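Local coordinates for protein chitinase A (Pteris ryukyuensis, PDB 5YLG) that probably takes part in chitin hydrolysis as a family 18 glycosyl hydrolase, with this LysM domain, a sugar-binding module, probably serving to hold chitin, at residues A[5-10]-A[14-19]; A[32-37]-A[41-46]. One frame throughout, in Å; residues are numbered along the deposited sequence.

Contact 1 (A[5-10]-A[14-19]). With EDO (1,2-ethanediol), chain G.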
# COMPACT_ATOMS: atom_id res chain seq x y z
N TYR A 5 -0.39 7.74 -1.27
CA TYR A 5 -0.61 7.58 0.17
C TYR A 5 0.71 7.40 0.81
O TYR A 5 1.56 6.65 0.29
CB TYR A 5 -1.54 6.40 0.54
CG TYR A 5 -1.69 6.11 1.96
CD1 TYR A 5 -2.46 6.92 2.80
CD2 TYR A 5 -1.01 5.02 2.57
CE1 TYR A 5 -2.50 6.75 4.15
CE2 TYR A 5 -1.07 4.81 3.94
CZ TYR A 5 -1.83 5.73 4.72
OH TYR A 5 -1.91 5.55 6.09
N THR A 6 0.95 8.00 1.96
CA THR A 6 2.23 7.87 2.68
C THR A 6 2.11 6.94 3.89
O THR A 6 1.23 7.08 4.75
CB THR A 6 2.82 9.21 3.09
OG1 THR A 6 2.83 10.05 1.94
CG2 THR A 6 4.17 9.12 3.63
N ILE A 7 2.93 5.91 3.93
CA ILE A 7 2.92 4.88 4.99
C ILE A 7 3.17 5.56 6.35
O ILE A 7 4.19 6.25 6.55
CB ILE A 7 3.98 3.83 4.73
CG1 ILE A 7 3.68 3.02 3.49
CG2 ILE A 7 4.09 2.88 5.98
CD1 ILE A 7 2.31 2.39 3.40
N LYS A 8 2.35 5.20 7.32
CA LYS A 8 2.47 5.68 8.73
C LYS A 8 2.63 4.42 9.62
O LYS A 8 2.42 3.30 9.20
CB LYS A 8 1.22 6.39 9.16
N SER A 9 3.02 4.67 10.88
CA SER A 9 3.23 3.62 11.85
C SER A 9 2.11 2.61 11.92
O SER A 9 0.97 2.97 12.11
CB SER A 9 3.25 4.28 13.27
OG SER A 9 3.85 3.44 14.18
N GLY A 10 2.46 1.34 11.78
CA GLY A 10 1.47 0.31 11.92
C GLY A 10 0.69 -0.03 10.68
O GLY A 10 -0.04 -0.98 10.65
N TYR A 14 -2.32 -4.95 3.50
CA TYR A 14 -3.65 -5.49 3.62
C TYR A 14 -4.63 -4.44 4.17
O TYR A 14 -5.70 -4.24 3.61
CB TYR A 14 -3.68 -6.69 4.58
CG TYR A 14 -4.99 -7.24 4.83
CD1 TYR A 14 -5.73 -7.87 3.86
CD2 TYR A 14 -5.54 -7.09 6.09
CE1 TYR A 14 -6.98 -8.40 4.14
CE2 TYR A 14 -6.79 -7.62 6.37
CZ TYR A 14 -7.47 -8.27 5.40
OH TYR A 14 -8.71 -8.79 5.65
N ALA A 15 -4.22 -3.75 5.23
CA ALA A 15 -5.17 -2.83 5.83
C ALA A 15 -5.43 -1.64 4.99
O ALA A 15 -6.58 -1.14 4.87
CB ALA A 15 -4.65 -2.41 7.19
N ILE A 16 -4.44 -1.12 4.25
CA ILE A 16 -4.62 -0.06 3.28
C ILE A 16 -5.61 -0.49 2.21
O ILE A 16 -6.54 0.26 1.80
CB ILE A 16 -3.29 0.31 2.63
CG1 ILE A 16 -2.39 1.06 3.66
CG2 ILE A 16 -3.46 1.11 1.39
CD1 ILE A 16 -0.96 1.15 3.26
N SER A 17 -5.40 -1.70 1.69
CA SER A 17 -6.27 -2.20 0.64
C SER A 17 -7.72 -2.35 1.15
O SER A 17 -8.69 -1.90 0.50
CB SER A 17 -5.77 -3.56 0.18
OG SER A 17 -4.53 -3.40 -0.48
N GLN A 18 -7.88 -2.99 2.30
CA GLN A 18 -9.23 -3.24 2.93
C GLN A 18 -9.91 -1.88 3.12
O GLN A 18 -11.08 -1.81 2.76
CB GLN A 18 -9.06 -4.00 4.24
N ALA A 19 -9.21 -0.86 3.65
CA ALA A 19 -9.79 0.46 3.93
C ALA A 19 -10.31 1.10 2.71
O ALA A 19 -11.31 1.81 2.78
CB ALA A 19 -8.78 1.34 4.63
C1 EDO G . 4.75 0.25 9.05
O1 EDO G . 3.85 -0.84 9.48
C2 EDO G . 5.77 0.62 10.11
O2 EDO G . 5.06 0.80 11.30
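In the LysM fold, two helices pack on one side of a two-stranded antiparallel sheet, and this contact lays the first helix, 13-20, against the first strand, 4-6, and the turn after it. Three side chains carry it: Tyr-5 and Ile-7 from the strand side, Ile-16 from the helix. It is purely apolar and small, burying 109 Å² in all. Ile-16 supplies its far end: with chi2 near 164° the branch through CG1 is stretched out from the helix, and its CD1 reaches both partners at once. It lies 3.7 Å from CE2 of Tyr-5, approaching the ring obliquely, and 3.5 Å from CD1 of Ile-7. Tyr-5 turns its ring anti to the backbone N (chi1 174°), which brings the CD2-CE2 side close to the isoleucine. The two isoleucine side chains cross at about a right angle and touch through their CD1 methyls rather than lying alongside.

The tyrosine is also held at its polar end. Its OH is hydrogen-bonded to OD2 of Asp-11, the same carboxylate oxygen that bonds Lys-8 N, which ties the ring to the turn between strand and helix. In relatives, this loop borders the groove for N-acetylglucosamine sugars. Beyond the apolar cluster, an ethanediol, probably from the crystallisation liquor, sits on that turn and also bonds Asp-11 O. Gly-10 N donates to O2 of the ethanediol at 2.7 Å, in a nearly straight bond with an N-H...O angle of 175°.

Contact 2 (A[32-37]-A[41-46]). With ZN (zinc ion), chain F.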
# COMPACT_ATOMS: atom_id res chain seq x y z
N ALA A 32 4.78 -1.93 -8.16
CA ALA A 32 6.08 -2.40 -8.64
C ALA A 32 6.91 -3.24 -7.65
O ALA A 32 8.02 -2.86 -7.16
CB ALA A 32 6.84 -1.19 -9.25
N GLY A 33 6.43 -4.45 -7.32
CA GLY A 33 7.20 -5.37 -6.45
C GLY A 33 7.43 -4.92 -5.01
O GLY A 33 8.37 -5.38 -4.33
N ILE A 34 6.57 -3.99 -4.55
CA ILE A 34 6.60 -3.48 -3.14
C ILE A 34 6.87 -4.60 -2.19
O ILE A 34 6.30 -5.72 -2.40
CB ILE A 34 5.20 -2.78 -2.84
CG1 ILE A 34 5.24 -2.12 -1.48
CG2 ILE A 34 4.02 -3.74 -3.02
CD1 ILE A 34 4.11 -1.09 -1.23
N ASP A 35 7.64 -4.36 -1.12
CA ASP A 35 7.86 -5.37 -0.13
C ASP A 35 6.93 -5.09 1.02
O ASP A 35 7.26 -4.26 1.92
CB ASP A 35 9.29 -5.46 0.32
CG ASP A 35 9.48 -6.65 1.06
OD1 ASP A 35 8.46 -7.34 1.33
OD2 ASP A 35 10.61 -6.86 1.53
N CYS A 36 5.76 -5.71 1.03
CA CYS A 36 4.80 -5.47 2.08
C CYS A 36 5.21 -5.97 3.41
O CYS A 36 4.69 -5.54 4.45
CB CYS A 36 3.50 -6.11 1.67
SG CYS A 36 2.65 -5.24 0.35
N ASN A 37 6.26 -6.79 3.54
CA ASN A 37 6.71 -7.14 4.90
C ASN A 37 7.81 -6.25 5.41
O ASN A 37 8.41 -6.47 6.46
CB ASN A 37 7.07 -8.63 5.08
CG ASN A 37 8.31 -9.04 4.36
OD1 ASN A 37 9.18 -8.30 3.85
ND2 ASN A 37 8.49 -10.37 4.39
N ILE A 41 8.14 3.78 7.32
CA ILE A 41 7.34 4.99 7.58
C ILE A 41 7.86 6.04 6.64
O ILE A 41 9.04 6.24 6.48
CB ILE A 41 7.47 5.44 9.06
CG1 ILE A 41 6.69 4.46 9.96
CG2 ILE A 41 6.95 6.88 9.17
CD1 ILE A 41 7.06 4.52 11.42
N GLY A 42 6.94 6.71 5.93
CA GLY A 42 7.30 7.69 4.88
C GLY A 42 7.32 7.16 3.50
O GLY A 42 7.40 7.90 2.55
N GLN A 43 7.29 5.86 3.32
CA GLN A 43 7.25 5.32 1.99
C GLN A 43 5.96 5.74 1.27
O GLN A 43 4.89 5.81 1.93
CB GLN A 43 7.32 3.73 2.10
CG GLN A 43 7.35 2.99 0.82
CD GLN A 43 7.62 1.52 1.04
OE1 GLN A 43 8.10 1.09 2.12
NE2 GLN A 43 7.36 0.73 0.01
N VAL A 44 5.98 5.94 -0.02
CA VAL A 44 4.85 6.38 -0.75
C VAL A 44 4.35 5.23 -1.64
O VAL A 44 5.13 4.59 -2.35
CB VAL A 44 5.19 7.56 -1.66
CG1 VAL A 44 4.07 7.94 -2.54
CG2 VAL A 44 5.62 8.71 -0.72
N VAL A 45 3.05 4.96 -1.56
CA VAL A 45 2.41 3.90 -2.37
C VAL A 45 1.29 4.44 -3.19
O VAL A 45 0.75 5.51 -2.90
CB VAL A 45 1.95 2.76 -1.43
CG1 VAL A 45 3.09 2.21 -0.67
CG2 VAL A 45 0.83 3.22 -0.50
N CYS A 46 0.89 3.73 -4.21
CA CYS A 46 -0.28 4.01 -4.99
C CYS A 46 -1.47 3.29 -4.53
O CYS A 46 -1.44 2.06 -4.32
CB CYS A 46 0.00 3.58 -6.41
SG CYS A 46 1.28 4.55 -7.26
ZN ZN F . 10.55 -8.59 2.65
O HOH W 1 8.99 -1.87 -0.73
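A single water joins the two segments, accepting from Asp-35 N at 2.9 Å and from Gln-43 NE2 at 3.2 Å. Gln-43 spans the gap with an extended chain, CG anti to the backbone N (chi1 -177°), and its OE1 is bonded to Gln-40 N, so both ends of the amide are engaged and its rotation is defined. The same NE2 lies 3.9 Å from CG1 of Ile-34. At the far end of the isoleucine, Ile-34 CD1 presses on Val-45 CG1 at 3.5 Å, tighter than usual for two carbons; these side chains cross at about a right angle.

Asp-35 leads its carboxylate away from this junction to a zinc ion, bound by its OD2 at 2.1 Å together with Asn-37 OD1. Its other oxygen, OD1, accepts from Asn-37 N at 3.2 Å, forming an Asx turn; the donor stands 52° out of the carboxylate plane. The Asx turn thus closes the short segment 35-37 that carries both zinc ligands. Cys-36 is linked to Cys-13 at the start of helix 13-20. Ile-34 and Val-45 both reach Phe-27 of helix 24-29, while Val-45 also touches Tyr-5 on the antiparallel strand 4-6.

The two contacts follow one another along the chain, their centres 10 Å apart, and meet through the sheet. Where strand 4-6 runs on into its turn, Ile-7 probably makes two backbone hydrogen bonds to segment 41-46: its N lies 2.8 Å from Gln-43 O and its O 2.9 Å from Gly-42 N. The Ile-7 side chain touches Val-45, and Ile-16 of contact 1 joins Ile-34 and Val-45 of contact 2 on Phe-27, so both contacts share the core between sheet and helix 24-29. The zinc on Asp-35 and Asn-37 belongs to contact 2; the nearest side-chain atoms of Ile-7 and Asp-35 are about 11 Å apart. Ethanediol occupies the turn of contact 1.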